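Protein (hdlp (histone deacetylase-like protein)) (Aquifex aeolicus, PDB 1C3P) is a bacterial homologue of the histone deacetylases that binds zinc and probably has deacetylase activity, with a likely role in acetoin breakdown. Local coordinates at residues V28-R33 against A301-W306; D36-I41 against N324-L329; A274-F279 against W310-G315; L329-D334 against Y346-L351. All blocks are in the same frame, centred on the assembly; numbering follows the deposited sequence.

Contact 1: V28-R33 against A301-W306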
loop_
_atom_site.group_PDB
_atom_site.type_symbol
_atom_site.label_atom_id
_atom_site.label_comp_id
_atom_site.label_asym_id
_atom_site.label_seq_id
_atom_site.Cartn_x
_atom_site.Cartn_y
_atom_site.Cartn_z
ATOM N N VAL A 28 -11.183 -2.007 2.649
ATOM C CA VAL A 28 -11.693 -1.510 1.374
ATOM C C VAL A 28 -13.223 -1.468 1.427
ATOM O O VAL A 28 -13.858 -0.550 0.875
ATOM C CB VAL A 28 -11.228 -2.389 0.206
ATOM C CG1 VAL A 28 -11.876 -1.919 -1.099
ATOM C CG2 VAL A 28 -9.707 -2.309 0.095
ATOM N N SER A 29 -13.832 -2.444 2.103
ATOM C CA SER A 29 -15.296 -2.450 2.193
ATOM C C SER A 29 -15.696 -1.241 3.026
ATOM O O SER A 29 -16.719 -0.605 2.778
ATOM C CB SER A 29 -15.826 -3.741 2.848
ATOM O OG SER A 29 -15.471 -3.828 4.224
ATOM N N LEU A 30 -14.871 -0.897 4.006
ATOM C CA LEU A 30 -15.203 0.246 4.832
ATOM C C LEU A 30 -15.065 1.514 4.001
ATOM O O LEU A 30 -15.870 2.420 4.147
ATOM C CB LEU A 30 -14.296 0.314 6.065
ATOM C CG LEU A 30 -14.537 1.448 7.082
ATOM C CD1 LEU A 30 -14.193 2.778 6.470
ATOM C CD2 LEU A 30 -15.994 1.437 7.547
ATOM N N LEU A 31 -14.048 1.576 3.137
ATOM C CA LEU A 31 -13.840 2.760 2.298
ATOM C C LEU A 31 -15.064 2.948 1.404
ATOM O O LEU A 31 -15.587 4.050 1.275
ATOM C CB LEU A 31 -12.608 2.601 1.395
ATOM C CG LEU A 31 -11.740 3.809 0.979
ATOM C CD1 LEU A 31 -11.142 3.562 -0.430
ATOM C CD2 LEU A 31 -12.534 5.078 0.958
ATOM N N LEU A 32 -15.506 1.867 0.778
ATOM C CA LEU A 32 -16.660 1.938 -0.102
ATOM C C LEU A 32 -17.889 2.433 0.639
ATOM O O LEU A 32 -18.577 3.318 0.148
ATOM C CB LEU A 32 -16.956 0.573 -0.739
ATOM C CG LEU A 32 -16.012 0.061 -1.834
ATOM C CD1 LEU A 32 -16.531 -1.266 -2.391
ATOM C CD2 LEU A 32 -15.940 1.078 -2.958
ATOM N N ARG A 33 -18.161 1.863 1.812
ATOM C CA ARG A 33 -19.328 2.282 2.579
ATOM C C ARG A 33 -19.181 3.723 3.037
ATOM O O ARG A 33 -20.158 4.462 3.103
ATOM C CB ARG A 33 -19.548 1.357 3.782
ATOM C CG ARG A 33 -19.948 -0.071 3.379
ATOM C CD ARG A 33 -20.506 -0.880 4.545
ATOM N NE ARG A 33 -19.533 -1.055 5.617
ATOM C CZ ARG A 33 -19.766 -1.738 6.734
ATOM N NH1 ARG A 33 -20.942 -2.314 6.929
ATOM N NH2 ARG A 33 -18.816 -1.853 7.654
ATOM N N ALA A 301 -8.509 6.534 10.365
ATOM C CA ALA A 301 -7.377 7.104 9.647
ATOM C C ALA A 301 -7.426 6.693 8.194
ATOM O O ALA A 301 -7.283 7.518 7.298
ATOM C CB ALA A 301 -6.068 6.643 10.283
ATOM N N LEU A 302 -7.624 5.396 7.987
ATOM C CA LEU A 302 -7.703 4.813 6.665
ATOM C C LEU A 302 -8.825 5.438 5.852
ATOM O O LEU A 302 -8.597 5.933 4.757
ATOM C CB LEU A 302 -7.910 3.298 6.808
ATOM C CG LEU A 302 -8.205 2.371 5.626
ATOM C CD1 LEU A 302 -8.071 0.928 6.090
ATOM C CD2 LEU A 302 -9.600 2.606 5.086
ATOM N N ALA A 303 -10.036 5.432 6.404
ATOM C CA ALA A 303 -11.185 5.968 5.689
ATOM C C ALA A 303 -11.061 7.417 5.273
ATOM O O ALA A 303 -11.353 7.764 4.127
ATOM C CB ALA A 303 -12.446 5.776 6.510
ATOM N N ARG A 304 -10.637 8.283 6.186
ATOM C CA ARG A 304 -10.540 9.684 5.832
ATOM C C ARG A 304 -9.413 9.965 4.848
ATOM O O ARG A 304 -9.580 10.753 3.916
ATOM C CB ARG A 304 -10.348 10.560 7.093
ATOM C CG ARG A 304 -11.490 10.531 8.133
ATOM C CD ARG A 304 -11.246 11.617 9.209
ATOM N NE ARG A 304 -9.873 11.557 9.684
ATOM C CZ ARG A 304 -9.194 12.569 10.214
ATOM N NH1 ARG A 304 -9.747 13.775 10.361
ATOM N NH2 ARG A 304 -7.935 12.377 10.576
ATOM N N ALA A 305 -8.269 9.313 5.042
ATOM C CA ALA A 305 -7.125 9.554 4.172
ATOM C C ALA A 305 -7.346 9.100 2.743
ATOM O O ALA A 305 -7.045 9.836 1.803
ATOM C CB ALA A 305 -5.849 8.892 4.769
ATOM N N TRP A 306 -7.858 7.888 2.554
ATOM C CA TRP A 306 -8.105 7.447 1.195
ATOM C C TRP A 306 -9.228 8.263 0.588
ATOM O O TRP A 306 -9.299 8.414 -0.629
ATOM C CB TRP A 306 -8.431 5.957 1.128
ATOM C CG TRP A 306 -7.188 5.096 1.169
ATOM C CD1 TRP A 306 -5.913 5.489 0.892
ATOM C CD2 TRP A 306 -7.127 3.693 1.438
ATOM N NE1 TRP A 306 -5.056 4.416 0.969
ATOM C CE2 TRP A 306 -5.776 3.302 1.302
ATOM C CE3 TRP A 306 -8.083 2.726 1.779
ATOM C CZ2 TRP A 306 -5.358 1.978 1.497
ATOM C CZ3 TRP A 306 -7.670 1.413 1.974
ATOM C CH2 TRP A 306 -6.314 1.053 1.831
#
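Leu31 meets Trp306 where helix 28-37 crosses helix 299-314. Its CB stands back; the branches beyond it do the touching. CG comes within 3.9 Å of Trp306 CE3 and CB alike. CD1 presses on the same two atoms, reaching the indole obliquely, 3.9 Å from Trp306 CE3. CD2 lies 4.2 Å from Trp306 CB and, more loosely, near Ala303 O. The two side chains cross at about a right angle. An alanine in place of Leu31 lacks CG and both methyls, which would probably open a gap beside Trp306 CB and CE3 and remove support for the indole on that side. A second apolar pair is tight: Leu30 CD1 lies 3.5 Å from Ala303 CB. Leu30 CG points anti to its own nitrogen (chi1 -178°), which carries the methyl out to this alanine. The indole is fixed from its far end as well, NE1 donating to Leu255 O, and Phe124 meets it edge-to-face. The axes of segments 28-33 and 301-306 approach to 9.4 Å and cross at -55°, a close-packed helix pairing of the alpha/beta deacetylase fold; the Trp306 side chain lies about 8 Å from that of Asp168, a zinc ligand whose metal is absent from this model.

Contact 2: D36-I41 against N324-L329; sequences DAMNLI and NKAKEL
Ala37 and Ala326 face each other where helix 28-37 ends against the first turns of helix 324-332, and their CA atoms are only 5.2 Å apart. Apolar contacts carry this interface. Ala37 CB sits 4.3 Å from Ala326 CB and also lies over the backbone at Ala326 N, whose own hydrogen bond goes to Asn323 OD1. On one flank Met38 folds inward. Its chi1 and chi2 (-66° and -75°) bring SD to 3.4 Å from Ala326 CB, with CG of the methionine resting on the same methyl; chi3 only directs CE beyond the sulfur. Pro319 and Leu322 also touch this methionine.

A lysine contributes through its methylenes. Lys325 extends with CG anti to its backbone nitrogen (chi1 -174°), which lays the stem alongside Ala37: Lys325 CG is 3.4 Å from Ala37 CB, tighter than usual, and CD reaches Ala37 CA. The ammonium group continues outward and makes no ion pair with Asp36, since Lys325 NZ and Asp36 OD2 are 6.6 Å apart.

No hydrogen bond crosses the interface; the backbone bonding that matters closes the helix. Asn39 takes positive phi, and two bonds run back into the last turn, Asn39 N to Asp36 O at 2.9 Å being one of them. This is the Schellman motif that ends helix 28-37, and Ala37, within that last turn, brings only a methyl to the interface, consistent with the close approach of helix 324-332.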
loop_
_atom_site.group_PDB
_atom_site.type_symbol
_atom_site.label_atom_id
_atom_site.label_comp_id
_atom_site.label_asym_id
_atom_site.label_seq_id
_atom_site.Cartn_x
_atom_site.Cartn_y
_atom_site.Cartn_z
ATOM N N ASP A 36 -19.714 6.189 0.165
ATOM C CA ASP A 36 -21.128 6.196 -0.180
ATOM C C ASP A 36 -21.868 7.030 0.857
ATOM O O ASP A 36 -22.679 7.892 0.504
ATOM C CB ASP A 36 -21.688 4.770 -0.213
ATOM C CG ASP A 36 -23.161 4.727 -0.616
ATOM O OD1 ASP A 36 -23.527 5.348 -1.638
ATOM O OD2 ASP A 36 -23.946 4.062 0.080
ATOM N N ALA A 37 -21.585 6.783 2.133
ATOM C CA ALA A 37 -22.229 7.541 3.210
ATOM C C ALA A 37 -21.975 9.050 3.047
ATOM O O ALA A 37 -22.848 9.862 3.351
ATOM C CB ALA A 37 -21.722 7.047 4.590
ATOM N N MET A 38 -20.791 9.413 2.548
ATOM C CA MET A 38 -20.399 10.824 2.326
ATOM C C MET A 38 -20.872 11.358 0.963
ATOM O O MET A 38 -20.640 12.533 0.626
ATOM C CB MET A 38 -18.868 10.959 2.380
ATOM C CG MET A 38 -18.240 10.670 3.725
ATOM S SD MET A 38 -18.514 12.042 4.854
ATOM C CE MET A 38 -17.626 13.334 3.974
ATOM N N ASN A 39 -21.518 10.487 0.189
ATOM C CA ASN A 39 -22.014 10.798 -1.152
ATOM C C ASN A 39 -20.878 11.298 -2.026
ATOM O O ASN A 39 -21.022 12.280 -2.770
ATOM C CB ASN A 39 -23.142 11.835 -1.092
ATOM C CG ASN A 39 -24.286 11.378 -0.222
ATOM O OD1 ASN A 39 -24.782 10.271 -0.382
ATOM N ND2 ASN A 39 -24.712 12.229 0.710
ATOM N N LEU A 40 -19.736 10.620 -1.922
ATOM C CA LEU A 40 -18.561 10.999 -2.700
ATOM C C LEU A 40 -18.214 10.015 -3.819
ATOM O O LEU A 40 -17.128 10.074 -4.392
ATOM C CB LEU A 40 -17.348 11.193 -1.787
ATOM C CG LEU A 40 -17.436 12.390 -0.833
ATOM C CD1 LEU A 40 -16.158 12.489 -0.016
ATOM C CD2 LEU A 40 -17.630 13.663 -1.627
ATOM N N ILE A 41 -19.149 9.131 -4.145
ATOM C CA ILE A 41 -18.916 8.180 -5.215
ATOM C C ILE A 41 -20.218 7.743 -5.908
ATOM O O ILE A 41 -21.247 7.568 -5.264
ATOM C CB ILE A 41 -18.151 6.931 -4.687
ATOM C CG1 ILE A 41 -17.785 6.033 -5.861
ATOM C CG2 ILE A 41 -18.993 6.161 -3.692
ATOM C CD1 ILE A 41 -16.935 6.715 -6.865
ATOM N N ASN A 324 -23.642 12.783 9.173
ATOM C CA ASN A 324 -24.056 11.820 10.191
ATOM C C ASN A 324 -23.911 10.357 9.800
ATOM O O ASN A 324 -23.443 9.536 10.594
ATOM C CB ASN A 324 -25.495 12.085 10.634
ATOM C CG ASN A 324 -25.626 13.360 11.420
ATOM O OD1 ASN A 324 -24.936 13.552 12.425
ATOM N ND2 ASN A 324 -26.514 14.241 10.979
ATOM N N LYS A 325 -24.315 10.029 8.582
ATOM C CA LYS A 325 -24.220 8.658 8.119
ATOM C C LYS A 325 -22.772 8.182 8.245
ATOM O O LYS A 325 -22.508 7.075 8.716
ATOM C CB LYS A 325 -24.695 8.578 6.671
ATOM C CG LYS A 325 -24.778 7.175 6.118
ATOM C CD LYS A 325 -25.618 7.153 4.854
ATOM C CE LYS A 325 -27.035 7.642 5.145
ATOM N NZ LYS A 325 -27.939 7.573 3.961
ATOM N N ALA A 326 -21.839 9.032 7.842
ATOM C CA ALA A 326 -20.410 8.693 7.910
ATOM C C ALA A 326 -19.881 8.518 9.348
ATOM O O ALA A 326 -19.160 7.555 9.644
ATOM C CB ALA A 326 -19.607 9.762 7.176
ATOM N N LYS A 327 -20.229 9.429 10.253
ATOM C CA LYS A 327 -19.752 9.302 11.636
ATOM C C LYS A 327 -20.318 8.035 12.285
ATOM O O LYS A 327 -19.612 7.294 12.978
ATOM C CB LYS A 327 -20.159 10.524 12.472
ATOM C CG LYS A 327 -19.740 11.867 11.886
ATOM C CD LYS A 327 -20.079 13.016 12.842
ATOM C CE LYS A 327 -20.002 14.380 12.163
ATOM N NZ LYS A 327 -18.688 14.717 11.556
ATOM N N GLU A 328 -21.597 7.771 12.057
ATOM C CA GLU A 328 -22.204 6.585 12.638
ATOM C C GLU A 328 -21.562 5.311 12.089
ATOM O O GLU A 328 -21.347 4.339 12.825
ATOM C CB GLU A 328 -23.711 6.624 12.396
ATOM C CG GLU A 328 -24.335 7.810 13.113
ATOM C CD GLU A 328 -25.834 7.921 12.932
ATOM O OE1 GLU A 328 -26.544 6.932 13.203
ATOM O OE2 GLU A 328 -26.302 9.010 12.540
ATOM N N LEU A 329 -21.231 5.326 10.801
ATOM C CA LEU A 329 -20.574 4.176 10.183
ATOM C C LEU A 329 -19.265 3.907 10.930
ATOM O O LEU A 329 -19.035 2.802 11.413
ATOM C CB LEU A 329 -20.262 4.462 8.707
ATOM C CG LEU A 329 -19.324 3.464 7.997
ATOM C CD1 LEU A 329 -19.944 2.068 7.987
ATOM C CD2 LEU A 329 -19.040 3.943 6.591
#

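Contact 3: A274-F279 against W310-G315; sequences AFLKAF and WCELSG
Apolar packing of Phe279 on Leu313, flanked by a carbon contact of Leu276 with the Glu312 stem, joins two helices, 272-286 and 299-314, that lie one after the other in the chain with strand 290-292 between them. The axes of segments 274-279 and 310-314 run broadly in the same direction, 36° apart, and come no closer than 11.2 Å. At that spacing long side chains must bridge the gap.

Phe279 reaches across, its CG anti to the backbone nitrogen (chi1 172°), so that the far corner of the ring meets Leu313. The leucine methyl arrives at the ring edge, in the ring plane, with Leu313 CD2 3.4 Å from Phe279 CZ. Leu313 CG backs it up, and the side chains cross roughly at right angles. Tyr291 of strand 290-292 meets the phenylalanine ring edge-to-face, while Leu313 touches Val4 of strand 4-8, so this part borders the sheet.

Glu312 touches both residues of the other helix. Leu276 CD2 lies 3.8 Å from Glu312 CG, the methylene stem crossing the leucine, and Glu312 CB lies 4.3 Å from Phe279 CE2, oblique to the ring. The glutamate chain bends at chi2 (-49°), and its OE1 makes a salt bridge to Arg283. The chemistry thus grades from apolar contact beside the strands to a partly exposed glutamate at the outer side, which offers carbon to the neighbouring helix and its charge to an arginine.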
loop_
_atom_site.group_PDB
_atom_site.type_symbol
_atom_site.label_atom_id
_atom_site.label_comp_id
_atom_site.label_asym_id
_atom_site.label_seq_id
_atom_site.Cartn_x
_atom_site.Cartn_y
_atom_site.Cartn_z
ATOM N N ALA A 274 -0.686 15.936 4.700
ATOM C CA ALA A 274 0.660 15.766 4.170
ATOM C C ALA A 274 0.638 14.499 3.291
ATOM O O ALA A 274 1.349 14.420 2.286
ATOM C CB ALA A 274 1.666 15.619 5.322
ATOM N N PHE A 275 -0.179 13.514 3.683
ATOM C CA PHE A 275 -0.323 12.259 2.935
ATOM C C PHE A 275 -0.830 12.613 1.539
ATOM O O PHE A 275 -0.337 12.113 0.520
ATOM C CB PHE A 275 -1.331 11.355 3.658
ATOM C CG PHE A 275 -1.673 10.084 2.930
ATOM C CD1 PHE A 275 -0.764 9.040 2.831
ATOM C CD2 PHE A 275 -2.944 9.922 2.385
ATOM C CE1 PHE A 275 -1.120 7.843 2.201
ATOM C CE2 PHE A 275 -3.313 8.735 1.752
ATOM C CZ PHE A 275 -2.399 7.695 1.663
ATOM N N LEU A 276 -1.807 13.509 1.509
ATOM C CA LEU A 276 -2.404 13.964 0.265
ATOM C C LEU A 276 -1.371 14.748 -0.552
ATOM O O LEU A 276 -1.256 14.552 -1.766
ATOM C CB LEU A 276 -3.639 14.823 0.586
ATOM C CG LEU A 276 -4.581 15.243 -0.554
ATOM C CD1 LEU A 276 -5.637 16.200 -0.002
ATOM C CD2 LEU A 276 -3.822 15.927 -1.651
ATOM N N LYS A 277 -0.618 15.639 0.090
ATOM C CA LYS A 277 0.388 16.384 -0.656
ATOM C C LYS A 277 1.460 15.490 -1.246
ATOM O O LYS A 277 1.974 15.756 -2.333
ATOM C CB LYS A 277 1.062 17.451 0.208
ATOM C CG LYS A 277 0.238 18.683 0.389
ATOM C CD LYS A 277 1.137 19.859 0.731
ATOM C CE LYS A 277 2.140 20.113 -0.386
ATOM N NZ LYS A 277 3.005 21.285 -0.093
ATOM N N ALA A 278 1.802 14.423 -0.528
ATOM C CA ALA A 278 2.824 13.488 -1.006
ATOM C C ALA A 278 2.357 12.883 -2.331
ATOM O O ALA A 278 3.108 12.781 -3.313
ATOM C CB ALA A 278 3.041 12.369 0.042
ATOM N N PHE A 279 1.098 12.478 -2.348
ATOM C CA PHE A 279 0.483 11.899 -3.538
ATOM C C PHE A 279 0.583 12.872 -4.723
ATOM O O PHE A 279 0.953 12.488 -5.841
ATOM C CB PHE A 279 -0.989 11.600 -3.228
ATOM C CG PHE A 279 -1.791 11.171 -4.422
ATOM C CD1 PHE A 279 -1.553 9.942 -5.039
ATOM C CD2 PHE A 279 -2.810 11.981 -4.909
ATOM C CE1 PHE A 279 -2.335 9.529 -6.129
ATOM C CE2 PHE A 279 -3.595 11.578 -5.992
ATOM C CZ PHE A 279 -3.360 10.349 -6.603
ATOM N N TRP A 310 -9.353 9.876 -3.055
ATOM C CA TRP A 310 -10.428 9.709 -4.037
ATOM C C TRP A 310 -10.948 11.072 -4.511
ATOM O O TRP A 310 -11.180 11.275 -5.709
ATOM C CB TRP A 310 -11.561 8.868 -3.455
ATOM C CG TRP A 310 -12.679 8.680 -4.415
ATOM C CD1 TRP A 310 -13.956 9.143 -4.277
ATOM C CD2 TRP A 310 -12.607 8.080 -5.723
ATOM N NE1 TRP A 310 -14.680 8.877 -5.416
ATOM C CE2 TRP A 310 -13.877 8.226 -6.319
ATOM C CE3 TRP A 310 -11.592 7.436 -6.447
ATOM C CZ2 TRP A 310 -14.161 7.753 -7.605
ATOM C CZ3 TRP A 310 -11.870 6.967 -7.723
ATOM C CH2 TRP A 310 -13.148 7.128 -8.291
ATOM N N CYS A 311 -11.113 12.006 -3.578
ATOM C CA CYS A 311 -11.571 13.345 -3.932
ATOM C C CYS A 311 -10.598 14.025 -4.898
ATOM O O CYS A 311 -11.034 14.646 -5.861
ATOM C CB CYS A 311 -11.784 14.208 -2.672
ATOM S SG CYS A 311 -13.250 13.776 -1.669
ATOM N N GLU A 312 -9.286 13.901 -4.660
ATOM C CA GLU A 312 -8.278 14.498 -5.562
ATOM C C GLU A 312 -8.399 13.923 -6.975
ATOM O O GLU A 312 -8.444 14.655 -7.965
ATOM C CB GLU A 312 -6.849 14.183 -5.104
ATOM C CG GLU A 312 -5.945 15.359 -4.799
ATOM C CD GLU A 312 -5.923 16.435 -5.868
ATOM O OE1 GLU A 312 -5.625 16.152 -7.050
ATOM O OE2 GLU A 312 -6.203 17.591 -5.504
ATOM N N LEU A 313 -8.416 12.596 -7.069
ATOM C CA LEU A 313 -8.501 11.925 -8.368
ATOM C C LEU A 313 -9.810 12.201 -9.096
ATOM O O LEU A 313 -9.806 12.467 -10.299
ATOM C CB LEU A 313 -8.356 10.410 -8.204
ATOM C CG LEU A 313 -7.014 9.843 -7.741
ATOM C CD1 LEU A 313 -7.156 8.341 -7.555
ATOM C CD2 LEU A 313 -5.943 10.156 -8.767
ATOM N N SER A 314 -10.902 12.134 -8.338
ATOM C CA SER A 314 -12.273 12.314 -8.821
ATOM C C SER A 314 -12.589 13.762 -9.186
ATOM O O SER A 314 -13.565 14.041 -9.882
ATOM C CB SER A 314 -13.261 11.816 -7.748
ATOM O OG SER A 314 -14.607 11.907 -8.175
ATOM N N GLY A 315 -11.771 14.682 -8.711
ATOM C CA GLY A 315 -11.991 16.077 -9.029
ATOM C C GLY A 315 -13.118 16.718 -8.253
ATOM O O GLY A 315 -13.794 17.616 -8.753
#

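Contact 4: L329-D334 against Y346-L351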
loop_
_atom_site.group_PDB
_atom_site.type_symbol
_atom_site.label_atom_id
_atom_site.label_comp_id
_atom_site.label_asym_id
_atom_site.label_seq_id
_atom_site.Cartn_x
_atom_site.Cartn_y
_atom_site.Cartn_z
ATOM N N LEU A 329 -21.231 5.326 10.801
ATOM C CA LEU A 329 -20.574 4.176 10.183
ATOM C C LEU A 329 -19.265 3.907 10.930
ATOM O O LEU A 329 -19.035 2.802 11.413
ATOM C CB LEU A 329 -20.262 4.462 8.707
ATOM C CG LEU A 329 -19.324 3.464 7.997
ATOM C CD1 LEU A 329 -19.944 2.068 7.987
ATOM C CD2 LEU A 329 -19.040 3.943 6.591
ATOM N N LEU A 330 -18.418 4.926 11.038
ATOM C CA LEU A 330 -17.136 4.761 11.719
ATOM C C LEU A 330 -17.292 4.319 13.162
ATOM O O LEU A 330 -16.548 3.459 13.636
ATOM C CB LEU A 330 -16.324 6.049 11.665
ATOM C CG LEU A 330 -15.937 6.507 10.258
ATOM C CD1 LEU A 330 -14.974 7.683 10.374
ATOM C CD2 LEU A 330 -15.273 5.381 9.498
ATOM N N LYS A 331 -18.266 4.900 13.858
ATOM C CA LYS A 331 -18.506 4.541 15.250
ATOM C C LYS A 331 -18.978 3.095 15.400
ATOM O O LYS A 331 -18.810 2.502 16.468
ATOM C CB LYS A 331 -19.533 5.498 15.884
ATOM C CG LYS A 331 -19.108 6.956 15.873
ATOM C CD LYS A 331 -20.140 7.853 16.532
ATOM C CE LYS A 331 -20.293 7.521 18.008
ATOM N NZ LYS A 331 -21.250 8.439 18.688
ATOM N N SER A 332 -19.531 2.515 14.334
ATOM C CA SER A 332 -20.041 1.141 14.393
ATOM C C SER A 332 -18.951 0.080 14.296
ATOM O O SER A 332 -19.183 -1.089 14.610
ATOM C CB SER A 332 -21.066 0.896 13.278
ATOM O OG SER A 332 -20.435 0.772 12.011
ATOM N N ILE A 333 -17.769 0.489 13.850
ATOM C CA ILE A 333 -16.643 -0.425 13.713
ATOM C C ILE A 333 -16.074 -0.765 15.088
ATOM O O ILE A 333 -15.523 0.105 15.757
ATOM C CB ILE A 333 -15.511 0.216 12.899
ATOM C CG1 ILE A 333 -16.055 0.749 11.576
ATOM C CG2 ILE A 333 -14.409 -0.812 12.640
ATOM C CD1 ILE A 333 -15.037 1.533 10.783
ATOM N N ASP A 334 -16.217 -2.007 15.532
ATOM C CA ASP A 334 -15.632 -2.339 16.823
ATOM C C ASP A 334 -14.129 -2.382 16.566
ATOM O O ASP A 334 -13.597 -3.347 16.015
ATOM C CB ASP A 334 -16.140 -3.682 17.362
ATOM C CG ASP A 334 -15.883 -4.831 16.418
ATOM O OD1 ASP A 334 -16.038 -5.994 16.854
ATOM O OD2 ASP A 334 -15.546 -4.577 15.242
ATOM N N TYR A 346 -12.048 13.069 17.793
ATOM C CA TYR A 346 -11.923 14.329 17.065
ATOM C C TYR A 346 -11.842 14.058 15.559
ATOM O O TYR A 346 -12.140 14.927 14.742
ATOM C CB TYR A 346 -10.652 15.048 17.510
ATOM C CG TYR A 346 -9.380 14.284 17.170
ATOM C CD1 TYR A 346 -8.763 14.421 15.920
ATOM C CD2 TYR A 346 -8.811 13.409 18.094
ATOM C CE1 TYR A 346 -7.596 13.701 15.601
ATOM C CE2 TYR A 346 -7.648 12.681 17.787
ATOM C CZ TYR A 346 -7.048 12.834 16.543
ATOM O OH TYR A 346 -5.900 12.121 16.254
ATOM N N MET A 347 -11.419 12.851 15.195
ATOM C CA MET A 347 -11.292 12.486 13.783
ATOM C C MET A 347 -12.641 12.449 13.101
ATOM O O MET A 347 -12.730 12.608 11.877
ATOM C CB MET A 347 -10.618 11.117 13.645
ATOM C CG MET A 347 -9.195 11.078 14.160
ATOM S SD MET A 347 -8.480 9.394 14.062
ATOM C CE MET A 347 -9.563 8.486 14.931
ATOM N N LEU A 348 -13.690 12.249 13.903
ATOM C CA LEU A 348 -15.065 12.179 13.403
ATOM C C LEU A 348 -15.623 13.574 13.133
ATOM O O LEU A 348 -16.663 13.726 12.491
ATOM C CB LEU A 348 -15.975 11.488 14.430
ATOM C CG LEU A 348 -15.658 10.097 14.978
ATOM C CD1 LEU A 348 -16.694 9.733 16.048
ATOM C CD2 LEU A 348 -15.653 9.068 13.850
ATOM N N GLU A 349 -14.919 14.587 13.625
ATOM C CA GLU A 349 -15.350 15.972 13.488
ATOM C C GLU A 349 -14.859 16.719 12.246
ATOM O O GLU A 349 -15.265 17.854 11.997
ATOM C CB GLU A 349 -14.939 16.745 14.744
ATOM C CG GLU A 349 -15.512 16.185 16.029
ATOM C CD GLU A 349 -17.027 16.131 16.013
ATOM O OE1 GLU A 349 -17.640 17.079 15.481
ATOM O OE2 GLU A 349 -17.605 15.163 16.545
ATOM N N THR A 350 -13.982 16.095 11.474
ATOM C CA THR A 350 -13.462 16.723 10.269
ATOM C C THR A 350 -12.843 15.669 9.375
ATOM O O THR A 350 -12.391 14.631 9.849
ATOM C CB THR A 350 -12.382 17.760 10.590
ATOM O OG1 THR A 350 -12.941 18.801 11.398
ATOM C CG2 THR A 350 -11.838 18.369 9.308
ATOM N N LEU A 351 -12.811 15.945 8.079
ATOM C CA LEU A 351 -12.246 14.994 7.147
ATOM C C LEU A 351 -10.726 15.176 7.094
ATOM O O LEU A 351 -9.969 14.203 7.136
ATOM C CB LEU A 351 -12.867 15.200 5.761
ATOM C CG LEU A 351 -12.755 14.025 4.790
ATOM C CD1 LEU A 351 -13.549 14.323 3.534
ATOM C CD2 LEU A 351 -11.307 13.751 4.459
#
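Leu329 O is gripped twice by one residue: Ser332 N donates to it at 3.0 Å and Ser332 OG at a short 2.5 Å. The hydroxyl comes in the carbonyl plane, on a lone pair, at a C=O...O angle of 135°. These bonds tie up the last turn of helix 324-332, and beside them Leu330 and Lys331 receive Leu348 from the following loop. CG of Leu348 lies anti to its carbonyl carbon (chi1 -55°), which points the branch at the helix, and the fork there divides the methyls: Leu348 CD2 is 3.8 Å from Leu330 CB and equally close to CD1 of that leucine, while Leu348 CD1 lies 3.7 Å from Lys331 CG. The leucine pair slide past each other in opposite directions, whereas the lysine stem crosses Leu348 nearly at right angles. An alanine here, without the fork, would probably leave Leu330 CB and the Lys331 methylenes without this apolar partner and open a gap between helix and loop. The loop is held by a polar bond too, Thr350 O accepting from Arg304 NH1. With Glu349 N bonded to Tyr346 O, this is a 3-10 turn docked by one leucine on the last turn of helix 324-332, with Tyr300 of helix 299-314 also touching Leu348.

Three helices tie the set together: helix 28-37 serves contacts 1 and 2, helix 299-314 contacts 1 and 3, and helix 324-332 contacts 2 and 4, which share Leu329. Contact 1 is wholly buried and lies closest to the zinc site, whereas contact 3 is only partly buried and includes a glutamate whose charge is taken by Arg283. Contacts 2 and 4 lie farther out, 22 to 23 Å from the chain centre. Both combine buried alanine or leucine packing with the methylenes of an exposed lysine. No hydrogen bond crosses any of the four interfaces. Polar ties run between contacts instead, as where Trp310 NE1 to Leu40 O joins contacts 3 and 2.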